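Local coordinates for protein ABC-type phosphate transport system, periplasmic component (Lactobacillus brevis, PDB 4ECF) that probably serves as the phosphate-binding component of the PstSACB ABC transporter, which imports phosphate across the cytoplasmic membrane, at residues Ala21-Ile34 with Leu219-Ile232. Residues are numbered along the deposited sequence; the frame is centred on the assembly and turned at random.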
# COMPACT_ATOMS: atom_id res chain seq x y z
N ALA A 21 14.29 -6.87 -1.63
CA ALA A 21 14.40 -8.27 -2.02
C ALA A 21 15.26 -8.37 -3.31
O ALA A 21 16.06 -9.29 -3.47
CB ALA A 21 13.04 -8.91 -2.24
N GLY A 22 15.07 -7.43 -4.21
CA GLY A 22 15.84 -7.39 -5.45
C GLY A 22 17.32 -7.23 -5.18
O GLY A 22 18.11 -7.94 -5.77
N GLU A 23 17.71 -6.30 -4.30
CA GLU A 23 19.14 -6.10 -4.04
C GLU A 23 19.72 -7.31 -3.32
O GLU A 23 20.85 -7.73 -3.57
CB GLU A 23 19.38 -4.82 -3.19
CG GLU A 23 20.86 -4.44 -3.08
CD GLU A 23 21.64 -5.25 -2.03
OE1 GLU A 23 21.02 -5.64 -1.01
OE2 GLU A 23 22.87 -5.51 -2.22
N GLN A 24 18.95 -7.89 -2.42
CA GLN A 24 19.41 -9.07 -1.74
C GLN A 24 19.60 -10.23 -2.73
O GLN A 24 20.63 -10.89 -2.71
CB GLN A 24 18.48 -9.42 -0.59
CG GLN A 24 19.08 -10.47 0.34
CD GLN A 24 18.29 -10.63 1.60
OE1 GLN A 24 17.59 -11.65 1.77
NE2 GLN A 24 18.38 -9.66 2.48
N TYR A 25 18.62 -10.43 -3.61
CA TYR A 25 18.69 -11.48 -4.62
C TYR A 25 19.93 -11.30 -5.51
O TYR A 25 20.71 -12.21 -5.72
CB TYR A 25 17.43 -11.46 -5.49
CG TYR A 25 17.41 -12.64 -6.44
CD1 TYR A 25 18.10 -12.61 -7.65
CD2 TYR A 25 16.81 -13.82 -6.08
CE1 TYR A 25 18.14 -13.72 -8.48
CE2 TYR A 25 16.84 -14.91 -6.92
CZ TYR A 25 17.51 -14.87 -8.11
OH TYR A 25 17.56 -15.99 -8.95
N THR A 26 20.13 -10.08 -6.00
CA THR A 26 21.22 -9.86 -6.96
C THR A 26 22.61 -10.01 -6.31
O THR A 26 23.58 -10.43 -6.96
CB THR A 26 21.14 -8.54 -7.73
OG1 THR A 26 21.17 -7.41 -6.87
CG2 THR A 26 19.87 -8.51 -8.65
N GLY A 27 22.71 -9.67 -5.02
CA GLY A 27 23.99 -9.86 -4.31
C GLY A 27 24.27 -11.32 -4.02
O GLY A 27 25.39 -11.69 -3.73
N GLU A 28 23.23 -12.15 -4.04
CA GLU A 28 23.36 -13.61 -3.82
C GLU A 28 23.44 -14.44 -5.12
O GLU A 28 23.73 -15.63 -5.07
CB GLU A 28 22.17 -14.08 -2.96
CG GLU A 28 22.26 -13.56 -1.53
CD GLU A 28 21.00 -13.76 -0.69
OE1 GLU A 28 20.11 -14.49 -1.13
OE2 GLU A 28 20.92 -13.22 0.44
N HIS A 29 23.13 -13.82 -6.27
CA HIS A 29 23.09 -14.53 -7.58
C HIS A 29 23.87 -13.73 -8.58
O HIS A 29 23.40 -12.70 -9.09
CB HIS A 29 21.64 -14.70 -8.00
CG HIS A 29 20.84 -15.53 -7.03
ND1 HIS A 29 20.26 -15.01 -5.93
CD2 HIS A 29 20.53 -16.91 -7.05
CE1 HIS A 29 19.62 -16.01 -5.26
NE2 HIS A 29 19.79 -17.16 -5.94
N LEU A 30 25.09 -14.13 -8.82
CA LEU A 30 25.99 -13.40 -9.71
C LEU A 30 25.41 -13.27 -11.13
O LEU A 30 24.80 -14.17 -11.63
CB LEU A 30 27.34 -14.11 -9.77
CG LEU A 30 28.53 -13.37 -10.41
CD1 LEU A 30 28.91 -12.13 -9.59
CD2 LEU A 30 29.70 -14.34 -10.53
N GLY A 31 25.55 -12.08 -11.70
CA GLY A 31 25.19 -11.85 -13.10
C GLY A 31 23.71 -11.54 -13.28
O GLY A 31 23.15 -11.76 -14.35
N THR A 32 23.06 -11.12 -12.20
CA THR A 32 21.65 -10.78 -12.24
C THR A 32 21.41 -9.30 -11.92
O THR A 32 22.10 -8.72 -11.13
CB THR A 32 20.78 -11.68 -11.36
OG1 THR A 32 21.08 -11.48 -9.97
CG2 THR A 32 20.89 -13.15 -11.78
N PHE A 33 20.35 -8.74 -12.50
CA PHE A 33 20.00 -7.34 -12.36
C PHE A 33 18.49 -7.22 -12.26
O PHE A 33 17.78 -7.78 -13.08
CB PHE A 33 20.46 -6.55 -13.59
CG PHE A 33 21.94 -6.62 -13.81
CD1 PHE A 33 22.48 -7.69 -14.52
CD2 PHE A 33 22.79 -5.67 -13.26
CE1 PHE A 33 23.86 -7.80 -14.71
CE2 PHE A 33 24.17 -5.77 -13.45
CZ PHE A 33 24.70 -6.84 -14.17
N ILE A 34 18.01 -6.52 -11.23
CA ILE A 34 16.59 -6.34 -11.03
C ILE A 34 16.34 -4.86 -10.85
O ILE A 34 16.75 -4.26 -9.85
CB ILE A 34 16.06 -7.15 -9.81
CG1 ILE A 34 16.38 -8.65 -10.03
CG2 ILE A 34 14.57 -6.88 -9.57
CD1 ILE A 34 16.06 -9.49 -8.81
N LEU A 219 14.62 -15.41 -14.87
CA LEU A 219 14.88 -14.61 -13.66
C LEU A 219 13.60 -14.10 -13.03
O LEU A 219 13.51 -14.05 -11.78
CB LEU A 219 15.83 -13.45 -13.98
CG LEU A 219 16.18 -12.46 -12.84
CD1 LEU A 219 16.69 -13.24 -11.64
CD2 LEU A 219 17.18 -11.40 -13.36
N THR A 220 12.59 -13.75 -13.84
CA THR A 220 11.31 -13.36 -13.30
C THR A 220 10.74 -14.43 -12.38
O THR A 220 10.33 -14.13 -11.24
CB THR A 220 10.29 -13.03 -14.42
OG1 THR A 220 10.83 -12.01 -15.27
CG2 THR A 220 8.94 -12.58 -13.80
N LYS A 221 10.73 -15.66 -12.86
CA LYS A 221 10.21 -16.79 -12.09
C LYS A 221 11.06 -17.01 -10.83
O LYS A 221 10.49 -17.16 -9.72
CB LYS A 221 10.20 -18.06 -12.95
CG LYS A 221 9.81 -19.33 -12.21
CD LYS A 221 9.86 -20.51 -13.17
CE LYS A 221 9.51 -21.85 -12.56
NZ LYS A 221 8.07 -21.95 -12.14
N ALA A 222 12.38 -17.01 -11.00
CA ALA A 222 13.27 -17.24 -9.88
C ALA A 222 13.13 -16.20 -8.79
O ALA A 222 13.11 -16.53 -7.60
CB ALA A 222 14.72 -17.34 -10.35
N PHE A 223 13.02 -14.93 -9.17
CA PHE A 223 12.88 -13.89 -8.19
C PHE A 223 11.56 -13.99 -7.42
O PHE A 223 11.52 -13.82 -6.19
CB PHE A 223 12.98 -12.53 -8.86
CG PHE A 223 12.80 -11.36 -7.95
CD1 PHE A 223 13.60 -11.19 -6.84
CD2 PHE A 223 11.87 -10.38 -8.25
CE1 PHE A 223 13.45 -10.10 -6.02
CE2 PHE A 223 11.74 -9.27 -7.45
CZ PHE A 223 12.52 -9.13 -6.33
N ILE A 224 10.46 -14.21 -8.13
CA ILE A 224 9.17 -14.38 -7.44
C ILE A 224 9.23 -15.56 -6.45
O ILE A 224 8.80 -15.42 -5.27
CB ILE A 224 7.99 -14.46 -8.44
CG1 ILE A 224 7.82 -13.13 -9.18
CG2 ILE A 224 6.70 -14.82 -7.71
CD1 ILE A 224 6.88 -13.28 -10.34
N THR A 225 9.76 -16.70 -6.89
CA THR A 225 9.96 -17.84 -6.01
C THR A 225 10.76 -17.44 -4.74
O THR A 225 10.38 -17.76 -3.61
CB THR A 225 10.65 -18.94 -6.76
OG1 THR A 225 9.79 -19.38 -7.82
CG2 THR A 225 11.01 -20.12 -5.84
N TYR A 226 11.82 -16.66 -4.94
CA TYR A 226 12.64 -16.16 -3.84
C TYR A 226 11.87 -15.29 -2.86
O TYR A 226 11.90 -15.53 -1.66
CB TYR A 226 13.86 -15.42 -4.41
CG TYR A 226 14.84 -14.89 -3.41
CD1 TYR A 226 15.90 -15.67 -2.96
CD2 TYR A 226 14.81 -13.57 -3.03
CE1 TYR A 226 16.84 -15.15 -2.09
CE2 TYR A 226 15.77 -13.05 -2.16
CZ TYR A 226 16.76 -13.84 -1.71
OH TYR A 226 17.72 -13.33 -0.84
N VAL A 227 11.09 -14.33 -3.38
CA VAL A 227 10.30 -13.46 -2.54
C VAL A 227 9.25 -14.26 -1.73
O VAL A 227 9.04 -13.98 -0.58
CB VAL A 227 9.60 -12.35 -3.36
CG1 VAL A 227 8.65 -11.55 -2.49
CG2 VAL A 227 10.61 -11.45 -4.04
N GLN A 228 8.70 -15.31 -2.32
CA GLN A 228 7.68 -16.14 -1.63
C GLN A 228 8.30 -17.22 -0.71
O GLN A 228 7.58 -17.95 -0.01
CB GLN A 228 6.81 -16.84 -2.69
CG GLN A 228 5.89 -15.91 -3.41
CD GLN A 228 5.05 -16.58 -4.47
OE1 GLN A 228 5.51 -17.43 -5.22
NE2 GLN A 228 3.77 -16.18 -4.52
N SER A 229 9.62 -17.37 -0.70
CA SER A 229 10.25 -18.51 -0.03
C SER A 229 10.22 -18.27 1.48
O SER A 229 10.31 -17.10 1.91
CB SER A 229 11.69 -18.72 -0.53
OG SER A 229 12.52 -17.64 -0.10
N PRO A 230 10.03 -19.35 2.27
CA PRO A 230 9.94 -19.22 3.73
C PRO A 230 11.10 -18.42 4.31
O PRO A 230 10.89 -17.60 5.20
CB PRO A 230 9.97 -20.66 4.21
CG PRO A 230 9.35 -21.44 3.09
CD PRO A 230 9.79 -20.74 1.82
N ALA A 231 12.31 -18.62 3.79
CA ALA A 231 13.46 -17.91 4.30
C ALA A 231 13.26 -16.41 4.21
O ALA A 231 13.61 -15.70 5.13
CB ALA A 231 14.74 -18.34 3.59
N ILE A 232 12.64 -15.92 3.14
CA ILE A 232 12.51 -14.48 2.92
C ILE A 232 11.23 -13.85 3.55
O ILE A 232 11.22 -12.71 4.07
CB ILE A 232 12.56 -14.19 1.41
CG1 ILE A 232 13.96 -14.56 0.87
CG2 ILE A 232 12.15 -12.75 1.12
CD1 ILE A 232 15.10 -14.12 1.78
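Tyr25 and Tyr226 both set CG trans to the main-chain nitrogen (chi1 -174° and -178°), and these torsions carry each ring from its own helix into the side chains of the other, a reciprocal knobs-into-holes fit. The edge of Tyr25 points at the face of Tyr226, with CD2 of Tyr25 3.5 Å from CG of Tyr226 and the planes at 88°. The opposite face of Tyr226 carries Ile232 CG1, offset from the ring centre, while Tyr25 carries His29 ND1 over the centre of one face. A hydrogen bond from His29 ND1 to Tyr25 O (2.8 Å) fixes the imidazole, whose edge points at the Tyr226 face in an offset edge-to-face pair. Ile34 CD1 lies over a face of Phe223, a CH-pi contact 3.9 Å from the ring centroid, and Leu219 CD1 lies 3.5 Å from Tyr25 CE1. Helix 218-228 thus packs on the beta-alpha-beta crossover of strand 4-10, helix 15-28 and strand 32-39 in this periplasmic-binding-protein fold. Tyr226 OH donates to Glu28 OE1 (2.7 Å) from above the carboxylate plane; a phenylalanine at Tyr226 would probably leave the Glu28 carboxylate without this donor. The chemistry is thus graded, from apolar contacts around Phe223 to a hydroxyl-carboxylate bond at solvent-facing Glu28, whose negative charge probably strengthens it.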